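Anthrone oxidase-like protein (Streptomyces ambofaciens, PDB 5F9P) probably acts as a monooxygenase that cleaves a C-C bond, opening ring B oxidatively in atypical angucycline biosynthesis. Local coordinates at residues T39-M44 with L69-A74; T47-V52 with G56-I61; D120-F125 with Q184-Y189; Q135-D140 with V205-A210; R190-Q195 with E199-A204. All coordinates share one frame; numbering follows the deposited sequence.

Contact 1: residues T39-M44 with L69-A74; sequences TYEGWM and LEKRYA
Arg72 lays its long side chain across the ring of Tyr40, and nearly every atom along it finds part of the phenol. Its CB starts 4.0 Å from CD1 of Tyr40, and its CG is as far from CE1. CD then sits above the middle of the ring, 3.8 Å from the centroid and 14° off the normal, a CH-pi contact made by a methylene that the neighbouring NE should polarise. Because CG stands anti to the backbone N (chi1 160°) and the chain runs extended as far as NE, the arginine can follow the ring toward its hydroxyl. There NH1 of Arg72 comes within 2.7 Å of Tyr40 OH, but the angle is poor for a hydrogen bond; the guanidinium plane is turned 39° from the ring.

Tyr40 opens a type II beta turn that ends at Trp43, where strand 43-51 of the ferredoxin-like, barrel-forming fold begins. The turn is closed by Trp43 N bonding to Tyr40 O at 3.1 Å. Gly42 takes its third position with a positive phi, at which a CB would press on the preceding carbonyl oxygen. At the solvent-exposed border, the extended Glu41 sends OE1 toward NZ of Lys71, a long salt bridge of 3.9 Å. Ile34 of helix 21-37 touches both Tyr40 and Arg72, while Trp63 packs on Arg72 from strand 56-63.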
# COMPACT_ATOMS: atom_id res chain seq x y z
N THR A 39 -14.38 -5.62 -13.77
CA THR A 39 -14.16 -6.56 -14.87
C THR A 39 -13.18 -6.01 -15.93
O THR A 39 -13.10 -6.52 -17.04
CB THR A 39 -15.50 -6.94 -15.57
OG1 THR A 39 -16.10 -5.77 -16.12
CG2 THR A 39 -16.47 -7.55 -14.58
N TYR A 40 -12.44 -4.96 -15.59
CA TYR A 40 -11.50 -4.35 -16.52
C TYR A 40 -10.52 -5.35 -17.08
O TYR A 40 -9.96 -6.17 -16.35
CB TYR A 40 -10.68 -3.25 -15.83
CG TYR A 40 -11.49 -2.32 -14.98
CD1 TYR A 40 -12.24 -1.30 -15.54
CD2 TYR A 40 -11.51 -2.47 -13.60
CE1 TYR A 40 -12.99 -0.45 -14.76
CE2 TYR A 40 -12.24 -1.62 -12.81
CZ TYR A 40 -12.98 -0.62 -13.39
OH TYR A 40 -13.72 0.22 -12.59
N GLU A 41 -10.28 -5.26 -18.38
CA GLU A 41 -9.23 -6.06 -18.99
C GLU A 41 -7.91 -5.76 -18.26
O GLU A 41 -7.57 -4.59 -18.05
CB GLU A 41 -9.10 -5.75 -20.48
CG GLU A 41 -8.09 -6.65 -21.21
CD GLU A 41 -8.01 -6.35 -22.71
OE1 GLU A 41 -8.46 -5.27 -23.15
OE2 GLU A 41 -7.50 -7.22 -23.46
N GLY A 42 -7.19 -6.81 -17.87
CA GLY A 42 -5.91 -6.65 -17.22
C GLY A 42 -5.96 -6.48 -15.71
O GLY A 42 -4.94 -6.60 -15.03
N TRP A 43 -7.14 -6.18 -15.17
CA TRP A 43 -7.28 -6.03 -13.71
C TRP A 43 -7.13 -7.39 -13.04
O TRP A 43 -7.82 -8.34 -13.39
CB TRP A 43 -8.63 -5.40 -13.35
CG TRP A 43 -8.88 -5.40 -11.85
CD1 TRP A 43 -8.30 -4.59 -10.93
CD2 TRP A 43 -9.75 -6.28 -11.13
NE1 TRP A 43 -8.77 -4.89 -9.67
CE2 TRP A 43 -9.66 -5.93 -9.77
CE3 TRP A 43 -10.60 -7.32 -11.51
CZ2 TRP A 43 -10.38 -6.59 -8.77
CZ3 TRP A 43 -11.33 -7.97 -10.52
CH2 TRP A 43 -11.21 -7.61 -9.17
N MSE A 44 -6.21 -7.48 -12.08
CA MSE A 44 -5.92 -8.78 -11.48
C MSE A 44 -6.51 -8.94 -10.08
O MSE A 44 -7.01 -10.01 -9.71
CB MSE A 44 -4.41 -9.02 -11.45
CG MSE A 44 -3.78 -9.00 -12.84
SE MSE A 44 -1.84 -8.91 -12.70
N LEU A 69 -4.39 -0.30 -17.16
CA LEU A 69 -4.78 0.72 -16.18
C LEU A 69 -5.31 2.00 -16.82
O LEU A 69 -6.30 2.58 -16.36
CB LEU A 69 -3.60 1.08 -15.29
CG LEU A 69 -3.87 2.23 -14.31
CD1 LEU A 69 -4.90 1.80 -13.29
CD2 LEU A 69 -2.56 2.70 -13.64
N GLU A 70 -4.64 2.46 -17.86
CA GLU A 70 -5.02 3.70 -18.52
C GLU A 70 -6.41 3.60 -19.15
O GLU A 70 -7.17 4.57 -19.17
CB GLU A 70 -3.97 4.11 -19.57
CG GLU A 70 -2.66 4.58 -18.95
CD GLU A 70 -2.85 5.76 -18.00
OE1 GLU A 70 -3.89 6.45 -18.11
OE2 GLU A 70 -1.96 5.99 -17.14
N LYS A 71 -6.72 2.42 -19.67
CA LYS A 71 -8.05 2.15 -20.23
C LYS A 71 -9.10 2.37 -19.15
O LYS A 71 -10.16 2.93 -19.42
CB LYS A 71 -8.13 0.72 -20.76
CG LYS A 71 -9.16 0.48 -21.85
CD LYS A 71 -8.78 -0.75 -22.67
CE LYS A 71 -7.40 -0.57 -23.32
NZ LYS A 71 -6.74 -1.85 -23.73
N ARG A 72 -8.81 1.94 -17.93
CA ARG A 72 -9.73 2.20 -16.84
C ARG A 72 -9.85 3.70 -16.54
O ARG A 72 -10.96 4.22 -16.33
CB ARG A 72 -9.30 1.46 -15.58
CG ARG A 72 -9.90 2.07 -14.33
CD ARG A 72 -9.68 1.18 -13.16
NE ARG A 72 -10.00 1.83 -11.90
CZ ARG A 72 -11.17 2.39 -11.63
NH1 ARG A 72 -12.12 2.40 -12.56
NH2 ARG A 72 -11.38 2.95 -10.45
N TYR A 73 -8.72 4.40 -16.53
CA TYR A 73 -8.71 5.84 -16.26
C TYR A 73 -9.50 6.59 -17.33
O TYR A 73 -10.00 7.68 -17.09
CB TYR A 73 -7.28 6.38 -16.24
CG TYR A 73 -6.49 6.08 -14.98
CD1 TYR A 73 -7.11 5.66 -13.81
CD2 TYR A 73 -5.11 6.23 -14.97
CE1 TYR A 73 -6.37 5.39 -12.66
CE2 TYR A 73 -4.36 5.97 -13.84
CZ TYR A 73 -5.00 5.56 -12.68
OH TYR A 73 -4.24 5.30 -11.55
N ALA A 74 -9.59 6.01 -18.52
CA ALA A 74 -10.29 6.67 -19.63
C ALA A 74 -11.78 6.37 -19.61
O ALA A 74 -12.54 7.00 -20.35
CB ALA A 74 -9.67 6.26 -20.97

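Contact 2: residues T47-V52 with G56-I61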
# COMPACT_ATOMS: atom_id res chain seq x y z
N THR A 47 -7.24 -4.99 -3.07
CA THR A 47 -7.31 -5.29 -1.65
C THR A 47 -7.52 -4.00 -0.88
O THR A 47 -6.64 -3.14 -0.85
CB THR A 47 -6.05 -6.01 -1.16
OG1 THR A 47 -5.95 -7.28 -1.81
CG2 THR A 47 -6.10 -6.23 0.36
N VAL A 48 -8.70 -3.87 -0.26
CA VAL A 48 -9.12 -2.62 0.37
C VAL A 48 -8.67 -2.57 1.83
O VAL A 48 -8.89 -3.52 2.58
CB VAL A 48 -10.68 -2.46 0.29
CG1 VAL A 48 -11.14 -1.19 0.98
CG2 VAL A 48 -11.14 -2.45 -1.16
N HIS A 49 -8.06 -1.46 2.23
CA HIS A 49 -7.55 -1.28 3.60
C HIS A 49 -8.27 -0.13 4.28
O HIS A 49 -8.52 0.91 3.67
CB HIS A 49 -6.05 -0.95 3.60
CG HIS A 49 -5.20 -1.98 2.93
ND1 HIS A 49 -5.36 -2.33 1.60
CD2 HIS A 49 -4.14 -2.68 3.38
CE1 HIS A 49 -4.46 -3.24 1.28
NE2 HIS A 49 -3.69 -3.46 2.33
N SER A 50 -8.61 -0.33 5.56
CA SER A 50 -9.29 0.66 6.37
C SER A 50 -8.33 1.27 7.40
O SER A 50 -7.70 0.54 8.15
CB SER A 50 -10.46 0.00 7.11
OG SER A 50 -11.05 0.91 8.00
N GLY A 51 -8.21 2.60 7.43
CA GLY A 51 -7.21 3.25 8.26
C GLY A 51 -7.45 3.09 9.76
O GLY A 51 -8.60 3.14 10.21
N VAL A 52 -6.38 2.90 10.52
CA VAL A 52 -6.45 2.72 11.99
C VAL A 52 -5.89 3.93 12.76
O VAL A 52 -6.62 4.58 13.51
CB VAL A 52 -5.75 1.40 12.46
CG1 VAL A 52 -5.64 1.36 13.98
CG2 VAL A 52 -6.50 0.17 11.96
N GLY A 56 -8.62 7.38 6.76
CA GLY A 56 -8.29 7.28 5.36
C GLY A 56 -8.39 5.83 4.96
O GLY A 56 -8.69 4.99 5.80
N THR A 57 -8.12 5.54 3.69
CA THR A 57 -8.15 4.18 3.18
C THR A 57 -7.02 3.97 2.17
O THR A 57 -6.37 4.92 1.73
CB THR A 57 -9.47 3.89 2.44
OG1 THR A 57 -9.62 4.81 1.36
CG2 THR A 57 -10.65 4.02 3.38
N LEU A 58 -6.81 2.72 1.79
CA LEU A 58 -5.78 2.37 0.82
C LEU A 58 -6.25 1.16 0.03
O LEU A 58 -6.70 0.17 0.61
CB LEU A 58 -4.46 2.04 1.53
CG LEU A 58 -3.32 1.47 0.68
CD1 LEU A 58 -2.79 2.51 -0.30
CD2 LEU A 58 -2.19 0.93 1.55
N ASN A 59 -6.16 1.26 -1.30
CA ASN A 59 -6.39 0.11 -2.16
C ASN A 59 -5.06 -0.36 -2.76
O ASN A 59 -4.35 0.41 -3.42
CB ASN A 59 -7.38 0.45 -3.28
CG ASN A 59 -8.25 -0.72 -3.66
OD1 ASN A 59 -7.91 -1.86 -3.39
ND2 ASN A 59 -9.41 -0.44 -4.28
N PHE A 60 -4.73 -1.62 -2.52
CA PHE A 60 -3.55 -2.25 -3.10
C PHE A 60 -4.02 -3.08 -4.29
O PHE A 60 -4.69 -4.10 -4.10
CB PHE A 60 -2.89 -3.14 -2.05
CG PHE A 60 -1.51 -3.63 -2.40
CD1 PHE A 60 -1.31 -4.52 -3.45
CD2 PHE A 60 -0.41 -3.24 -1.65
CE1 PHE A 60 -0.04 -5.00 -3.75
CE2 PHE A 60 0.87 -3.71 -1.94
CZ PHE A 60 1.06 -4.59 -2.99
N ILE A 61 -3.68 -2.62 -5.49
CA ILE A 61 -4.27 -3.14 -6.74
C ILE A 61 -3.23 -3.69 -7.70
O ILE A 61 -2.19 -3.07 -7.94
CB ILE A 61 -5.06 -2.03 -7.47
CG1 ILE A 61 -6.07 -1.38 -6.51
CG2 ILE A 61 -5.76 -2.59 -8.72
CD1 ILE A 61 -6.84 -0.20 -7.11
O HOH W 1 -4.76 -6.79 -4.25
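The imidazole of His49 has Leu58 CD2 over one face and Thr47 O in its plane at the edge, while Phe60 CB approaches its CE1 obliquely at 3.7 Å. With CG beside its own backbone N (chi1 -57°), the ring lies alongside Phe60, and the one N-H of ND1 is shared weakly between Leu58 O (3.0 Å) and Thr47 O (2.9 Å). Leu58 O also receives His49 N at 2.7 Å; NE2 is taken by Tyr177 OH. The strands form an antiparallel beta hairpin within the closed barrel, with Thr47 and Phe60 a hydrogen-bonded pair. Thr47, His49, Leu58 and Phe60 project from one side; on the other, the beta-branched Val48 and Thr57 pack against helix 21-37. Near the turn Gly51 N bonds to Gly56 O at 2.9 Å, and the backbone angles of Gly56 would jam a CB against the preceding carbonyl. At the far end a water links Thr47 OG1, which Thr226 OG1 also holds, to Phe60 O, donating to the latter at 2.7 Å.

Contact 3: residues D120-F125 with Q184-Y189; sequences DDYTVF and QAWEAY
Val124 presses both of its methyl groups against one face of the Trp186 indole. CG1 lies over the six-membered ring, 3.6 Å from its centroid and 18° off the normal, in a CH-pi contact. CG2 stands nearer the ring fusion, 3.6 Å from Trp186 CD2. A beta-branched residue suits this place: with CG1 anti to the backbone N and CG2 beside it, the two branches spread across the width of the indole, and Trp186 arrives from the opposite direction to meet them.

Tyr122, two residues earlier on the strand, comes in at about a right angle to the tryptophan side chain. The edge of its ring supplies CE2, 3.5 Å from Trp186 CD1. The two ring planes are inclined by 31°, an oblique meeting. The phenol continues past the indole to a polar border, where Tyr122 OH donates to a water at 2.6 Å; that water in turn donates to Glu187 OE2 at 2.8 Å. Thr220 OG1 is a second partner of the hydroxyl, and Lys183 holds the glutamate in a salt bridge.

The contact thus fastens helix 183-190 onto the outside of the barrel sheet, where strand 122-130 runs between strands 172-180 and 217-228. Trp180 from the first of these neighbours and Thr220 from the second also touch the indole.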
# COMPACT_ATOMS: atom_id res chain seq x y z
N ASP A 120 -5.64 -11.33 9.21
CA ASP A 120 -5.56 -10.39 10.33
C ASP A 120 -4.18 -9.73 10.48
O ASP A 120 -3.70 -9.50 11.59
CB ASP A 120 -5.98 -11.07 11.62
CG ASP A 120 -7.46 -11.35 11.66
OD1 ASP A 120 -8.19 -10.73 10.86
OD2 ASP A 120 -7.89 -12.17 12.49
N ASP A 121 -3.57 -9.41 9.35
CA ASP A 121 -2.34 -8.63 9.34
C ASP A 121 -2.59 -7.20 9.79
O ASP A 121 -3.37 -6.49 9.15
CB ASP A 121 -1.79 -8.58 7.93
CG ASP A 121 -1.35 -9.94 7.43
OD1 ASP A 121 -0.54 -10.57 8.14
OD2 ASP A 121 -1.82 -10.37 6.35
N TYR A 122 -1.93 -6.78 10.87
CA TYR A 122 -1.85 -5.34 11.17
C TYR A 122 -0.89 -4.72 10.15
O TYR A 122 0.29 -5.08 10.08
CB TYR A 122 -1.39 -5.07 12.60
CG TYR A 122 -1.58 -3.62 13.02
CD1 TYR A 122 -2.84 -3.15 13.37
CD2 TYR A 122 -0.51 -2.72 13.03
CE1 TYR A 122 -3.04 -1.83 13.73
CE2 TYR A 122 -0.70 -1.39 13.39
CZ TYR A 122 -1.97 -0.96 13.75
OH TYR A 122 -2.19 0.36 14.11
N THR A 123 -1.41 -3.82 9.32
CA THR A 123 -0.67 -3.38 8.14
C THR A 123 -0.15 -1.97 8.31
O THR A 123 -0.89 -1.06 8.69
CB THR A 123 -1.54 -3.51 6.86
OG1 THR A 123 -1.85 -4.90 6.64
CG2 THR A 123 -0.81 -2.96 5.62
N VAL A 124 1.13 -1.81 8.02
CA VAL A 124 1.83 -0.55 8.26
C VAL A 124 2.38 0.02 6.95
O VAL A 124 3.08 -0.67 6.21
CB VAL A 124 2.96 -0.75 9.30
CG1 VAL A 124 3.71 0.56 9.58
CG2 VAL A 124 2.38 -1.32 10.58
N PHE A 125 2.04 1.27 6.66
CA PHE A 125 2.28 1.87 5.35
C PHE A 125 2.97 3.24 5.47
O PHE A 125 2.59 4.07 6.29
CB PHE A 125 0.94 2.02 4.63
CG PHE A 125 1.02 2.76 3.33
CD1 PHE A 125 1.54 2.14 2.20
CD2 PHE A 125 0.58 4.06 3.23
CE1 PHE A 125 1.60 2.82 1.00
CE2 PHE A 125 0.64 4.74 2.04
CZ PHE A 125 1.16 4.12 0.92
N GLN A 184 -0.16 -4.11 18.77
CA GLN A 184 0.74 -4.13 19.92
C GLN A 184 2.16 -4.50 19.54
O GLN A 184 3.10 -3.85 19.96
CB GLN A 184 0.20 -5.08 21.00
CG GLN A 184 -1.07 -4.56 21.71
CD GLN A 184 -2.33 -4.51 20.81
OE1 GLN A 184 -2.57 -5.40 19.97
NE2 GLN A 184 -3.14 -3.46 20.99
N ALA A 185 2.32 -5.55 18.75
CA ALA A 185 3.64 -5.95 18.26
C ALA A 185 4.28 -4.84 17.42
O ALA A 185 5.49 -4.58 17.52
CB ALA A 185 3.53 -7.24 17.45
N TRP A 186 3.49 -4.18 16.57
CA TRP A 186 4.03 -3.09 15.75
C TRP A 186 4.53 -1.93 16.61
O TRP A 186 5.65 -1.45 16.42
CB TRP A 186 2.99 -2.60 14.73
CG TRP A 186 3.21 -1.17 14.27
CD1 TRP A 186 2.39 -0.10 14.49
CD2 TRP A 186 4.34 -0.65 13.54
NE1 TRP A 186 2.92 1.04 13.93
CE2 TRP A 186 4.13 0.73 13.35
CE3 TRP A 186 5.51 -1.23 13.03
CZ2 TRP A 186 5.04 1.55 12.66
CZ3 TRP A 186 6.43 -0.40 12.35
CH2 TRP A 186 6.18 0.96 12.18
N GLU A 187 3.70 -1.48 17.54
CA GLU A 187 4.04 -0.29 18.31
C GLU A 187 5.22 -0.55 19.25
O GLU A 187 6.01 0.35 19.52
CB GLU A 187 2.81 0.26 19.04
CG GLU A 187 1.69 0.63 18.08
CD GLU A 187 0.49 1.21 18.78
OE1 GLU A 187 0.28 0.90 19.96
OE2 GLU A 187 -0.24 2.00 18.14
N ALA A 188 5.33 -1.78 19.73
CA ALA A 188 6.50 -2.17 20.52
C ALA A 188 7.78 -1.97 19.71
O ALA A 188 8.74 -1.39 20.21
CB ALA A 188 6.39 -3.61 21.00
N TYR A 189 7.78 -2.43 18.47
CA TYR A 189 8.91 -2.20 17.57
C TYR A 189 9.08 -0.72 17.24
O TYR A 189 10.16 -0.16 17.42
CB TYR A 189 8.78 -3.02 16.28
CG TYR A 189 9.83 -2.64 15.24
CD1 TYR A 189 11.15 -3.06 15.38
CD2 TYR A 189 9.50 -1.85 14.14
CE1 TYR A 189 12.11 -2.71 14.43
CE2 TYR A 189 10.45 -1.50 13.20
CZ TYR A 189 11.76 -1.92 13.35
OH TYR A 189 12.70 -1.56 12.41
O HOH W 2 -0.32 1.62 15.32

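Contact 4: residues Q135-D140 with V205-A210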
# COMPACT_ATOMS: atom_id res chain seq x y z
N GLN A 135 17.01 7.94 -4.75
CA GLN A 135 15.99 6.89 -4.81
C GLN A 135 16.54 5.47 -4.62
O GLN A 135 15.99 4.68 -3.82
CB GLN A 135 15.16 6.98 -6.09
CG GLN A 135 13.95 6.04 -6.07
CD GLN A 135 13.07 6.16 -7.30
OE1 GLN A 135 11.86 6.36 -7.19
NE2 GLN A 135 13.66 5.98 -8.47
N ASP A 136 17.60 5.12 -5.35
CA ASP A 136 18.15 3.76 -5.25
C ASP A 136 18.70 3.49 -3.86
O ASP A 136 18.63 2.37 -3.36
CB ASP A 136 19.25 3.53 -6.29
CG ASP A 136 18.71 3.43 -7.69
OD1 ASP A 136 17.54 3.03 -7.87
OD2 ASP A 136 19.48 3.76 -8.62
N GLU A 137 19.25 4.52 -3.26
CA GLU A 137 19.75 4.42 -1.90
C GLU A 137 18.60 4.07 -0.94
O GLU A 137 18.71 3.16 -0.12
CB GLU A 137 20.41 5.75 -1.51
CG GLU A 137 20.74 5.89 -0.03
CD GLU A 137 21.93 5.04 0.38
OE1 GLU A 137 22.43 4.25 -0.45
OE2 GLU A 137 22.37 5.18 1.55
N ALA A 138 17.50 4.80 -1.06
CA ALA A 138 16.31 4.55 -0.25
C ALA A 138 15.82 3.11 -0.40
O ALA A 138 15.48 2.45 0.58
CB ALA A 138 15.20 5.53 -0.62
N LEU A 139 15.76 2.64 -1.64
CA LEU A 139 15.27 1.30 -1.93
C LEU A 139 16.17 0.24 -1.31
O LEU A 139 15.71 -0.74 -0.73
CB LEU A 139 15.18 1.09 -3.44
CG LEU A 139 14.10 1.87 -4.18
CD1 LEU A 139 14.27 1.73 -5.69
CD2 LEU A 139 12.73 1.35 -3.75
N ASP A 140 17.48 0.44 -1.46
CA ASP A 140 18.43 -0.49 -0.87
C ASP A 140 18.33 -0.51 0.65
O ASP A 140 18.34 -1.57 1.26
CB ASP A 140 19.86 -0.16 -1.29
CG ASP A 140 20.82 -1.26 -0.92
OD1 ASP A 140 20.78 -2.32 -1.58
OD2 ASP A 140 21.61 -1.06 0.03
N VAL A 205 17.42 3.36 8.69
CA VAL A 205 16.66 4.57 8.92
C VAL A 205 17.48 5.83 8.59
O VAL A 205 16.96 6.78 8.02
CB VAL A 205 16.10 4.61 10.35
CG1 VAL A 205 15.67 6.02 10.73
CG2 VAL A 205 14.93 3.63 10.48
N GLY A 206 18.76 5.82 8.95
CA GLY A 206 19.63 6.96 8.71
C GLY A 206 19.86 7.22 7.23
O GLY A 206 19.96 8.37 6.79
N ARG A 207 19.95 6.14 6.46
CA ARG A 207 20.12 6.24 5.02
C ARG A 207 18.86 6.81 4.35
O ARG A 207 18.95 7.69 3.51
CB ARG A 207 20.47 4.87 4.44
CG ARG A 207 21.92 4.45 4.75
CD ARG A 207 22.15 2.98 4.40
NE ARG A 207 22.15 2.75 2.96
CZ ARG A 207 21.98 1.56 2.40
NH1 ARG A 207 21.78 0.49 3.16
NH2 ARG A 207 22.00 1.44 1.08
N VAL A 208 17.69 6.32 4.74
CA VAL A 208 16.45 6.88 4.22
C VAL A 208 16.30 8.35 4.61
O VAL A 208 16.01 9.20 3.77
CB VAL A 208 15.22 6.09 4.71
CG1 VAL A 208 13.93 6.73 4.18
CG2 VAL A 208 15.33 4.66 4.27
N ARG A 209 16.54 8.64 5.89
CA ARG A 209 16.43 10.01 6.39
C ARG A 209 17.27 10.99 5.56
O ARG A 209 16.85 12.13 5.30
CB ARG A 209 16.86 10.06 7.87
CG ARG A 209 16.98 11.48 8.46
CD ARG A 209 17.40 11.38 9.92
NE ARG A 209 17.73 12.66 10.54
CZ ARG A 209 17.44 12.96 11.80
NH1 ARG A 209 16.80 12.08 12.56
NH2 ARG A 209 17.79 14.14 12.31
N ALA A 210 18.43 10.55 5.11
CA ALA A 210 19.32 11.42 4.33
C ALA A 210 18.73 11.85 2.99
O ALA A 210 19.09 12.90 2.46
CB ALA A 210 20.69 10.75 4.12
O HOH W 3 21.88 -2.51 2.09
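Helices 135-142 and 199-211 pack antiparallel here, their short axes 8.6 Å apart at 157°, and come closest in backbone at Ala138 and Val208, whose CA atoms are 5.0 Å apart. They are helices of the beta-alpha-beta-beta-alpha-beta, ferredoxin-like second half of the chain, lying side by side against its sheet. Small residues permit the close approach: Ala138 has only a methyl group, and Val208 CG2 comes no nearer than 4.3 Å to Ala138 O, a loose packing contact. Toward solvent the interface ends in a salt-bridge network centred on Arg207. Bends in both long chains, at chi2 of Glu137 (73°) and chi3 of Arg207 (70°), bring carboxylate and guanidinium together. The arginine grips the glutamate side-on with two nearly straight bonds, NE to OE2 at 2.8 Å and NH2 to OE1 at 3.2 Å. Both acceptors lie in the guanidinium plane, yet each is met from above the carboxylate plane. Glu137 and Asp140 stand three residues apart on one helix, so one arginine can serve both, and its charge probably eases the repulsion between them. The other N-H of Arg207 NH2 points almost straight at Asp140 OD2, 2.7 Å away, and uses that oxygen's anti lone pair.

Contact 5: residues R190-Q195 with E199-A204; sequences RDQAPQ and EARKAA
Arg201 reaches the end of the preceding helix because CG stands anti to its backbone N (chi1 166°) and the chain stays extended to NE; Gln192, with CG beside its own N (chi1 -74°), turns its amide to meet it. The guanidinium uses its edge. NH2 donates to the backbone O of Arg190 at 3.1 Å, approaching from above the carbonyl plane, while NH1 makes a weak bond of 2.8 Å to Gln192 OE1. NH1 also bonds to Tyr189 O, and the Tyr189 ring makes a cation-pi contact with the same group. A planar donor with several N-H bonds suits the backbone oxygens of Tyr189 and Arg190, whose partial negative charge at the end of helix 183-190 probably attracts it. Asp191, the first residue to depart from helical geometry, is clasped side-on by Arg190: NE meets OD1 and NH2 meets OD2, both at 2.9 Å.

Farther along, Lys202, extended beyond CG, sends NZ to Pro194 O at 3.1 Å and to Glu199 OE2 at 2.6 Å, so one ammonium ties the loop to the first turn of its own helix. Residues 190-195 lead out of helix 183-190 toward helix 199-211, and the loop residue Phe148 packs on Arg201 and Ala200.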
# COMPACT_ATOMS: atom_id res chain seq x y z
N ARG A 190 8.02 -0.10 16.75
CA ARG A 190 8.06 1.30 16.36
C ARG A 190 8.73 2.15 17.43
O ARG A 190 9.56 3.02 17.13
CB ARG A 190 6.64 1.82 16.12
CG ARG A 190 6.55 3.26 15.66
CD ARG A 190 5.12 3.79 15.75
NE ARG A 190 4.66 3.87 17.14
CZ ARG A 190 3.40 4.08 17.51
NH1 ARG A 190 2.44 4.22 16.60
NH2 ARG A 190 3.09 4.13 18.80
N ASP A 191 8.39 1.88 18.69
CA ASP A 191 8.75 2.76 19.80
C ASP A 191 10.01 2.34 20.54
O ASP A 191 10.29 2.88 21.61
CB ASP A 191 7.56 2.90 20.78
CG ASP A 191 6.37 3.63 20.16
OD1 ASP A 191 6.59 4.45 19.24
OD2 ASP A 191 5.21 3.38 20.58
N GLN A 192 10.77 1.39 20.00
CA GLN A 192 12.01 0.99 20.65
C GLN A 192 12.85 2.23 20.92
O GLN A 192 12.94 3.12 20.07
CB GLN A 192 12.83 0.05 19.76
CG GLN A 192 12.28 -1.36 19.66
CD GLN A 192 13.08 -2.22 18.70
OE1 GLN A 192 13.73 -1.72 17.78
NE2 GLN A 192 13.02 -3.54 18.90
N ALA A 193 13.46 2.29 22.10
CA ALA A 193 14.42 3.33 22.43
C ALA A 193 15.76 2.95 21.82
O ALA A 193 15.97 1.78 21.47
CB ALA A 193 14.56 3.47 23.94
N PRO A 194 16.68 3.92 21.69
CA PRO A 194 17.97 3.71 21.04
C PRO A 194 18.71 2.49 21.55
O PRO A 194 19.31 1.77 20.76
CB PRO A 194 18.73 5.00 21.38
CG PRO A 194 17.67 6.01 21.36
CD PRO A 194 16.49 5.34 22.03
N GLN A 195 18.63 2.24 22.85
CA GLN A 195 19.30 1.08 23.43
C GLN A 195 18.74 -0.24 22.90
O GLN A 195 19.46 -1.25 22.85
CB GLN A 195 19.25 1.11 24.97
CG GLN A 195 17.89 1.53 25.58
CD GLN A 195 17.69 3.05 25.63
OE1 GLN A 195 18.47 3.80 25.05
NE2 GLN A 195 16.65 3.50 26.34
N GLU A 199 21.43 -2.05 15.46
CA GLU A 199 22.24 -1.04 14.79
C GLU A 199 21.97 -1.03 13.29
O GLU A 199 22.12 -0.00 12.63
CB GLU A 199 23.73 -1.22 15.11
CG GLU A 199 24.09 -0.88 16.59
CD GLU A 199 23.86 0.59 16.93
OE1 GLU A 199 24.35 1.43 16.15
OE2 GLU A 199 23.20 0.91 17.96
N ALA A 200 21.58 -2.18 12.75
CA ALA A 200 21.19 -2.26 11.34
C ALA A 200 19.90 -1.47 11.09
O ALA A 200 19.71 -0.89 10.01
CB ALA A 200 21.05 -3.71 10.91
N ARG A 201 19.02 -1.40 12.09
CA ARG A 201 17.84 -0.55 11.97
C ARG A 201 18.23 0.92 11.88
O ARG A 201 17.77 1.63 10.99
CB ARG A 201 16.85 -0.75 13.12
CG ARG A 201 15.79 0.34 13.20
CD ARG A 201 14.81 0.11 14.33
NE ARG A 201 13.83 1.19 14.44
CZ ARG A 201 12.79 1.18 15.28
NH1 ARG A 201 12.61 0.13 16.08
NH2 ARG A 201 11.94 2.19 15.31
N LYS A 202 19.09 1.36 12.79
CA LYS A 202 19.56 2.75 12.80
C LYS A 202 20.23 3.14 11.48
O LYS A 202 20.09 4.27 11.01
CB LYS A 202 20.54 2.97 13.96
CG LYS A 202 19.99 2.61 15.34
CD LYS A 202 21.04 2.86 16.42
CE LYS A 202 20.51 2.58 17.81
NZ LYS A 202 21.58 2.71 18.86
N ALA A 203 20.97 2.21 10.90
CA ALA A 203 21.65 2.47 9.65
C ALA A 203 20.64 2.59 8.52
O ALA A 203 20.73 3.51 7.70
CB ALA A 203 22.66 1.35 9.35
N ALA A 204 19.68 1.68 8.47
CA ALA A 204 18.66 1.73 7.41
C ALA A 204 17.90 3.04 7.49
O ALA A 204 17.77 3.77 6.50
CB ALA A 204 17.70 0.54 7.53

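In the fold
Contacts 1 and 2 belong to the first half of the chain, contacts 3, 4 and 5 to the second, and one closed eight-stranded antiparallel barrel joins the halves. Contact 2 lies nearest the middle, about 7 Å from the chain centre, and touches contact 3, for example through Leu58 and Phe125. Contacts 1 and 2 share strand 43-51 and touch through Trp43 and Ile61, though their centres are 19 Å apart. Along the chain contacts 3 and 4 alternate their segments, while contact 5 falls within the span of contact 4 and shares helix 199-211 with it. Contacts 1 and 5 mark opposite ends, about 41 Å between centres: each half carries helices outside a common barrel, consistent with a dimeric alpha-beta barrel built within one chain.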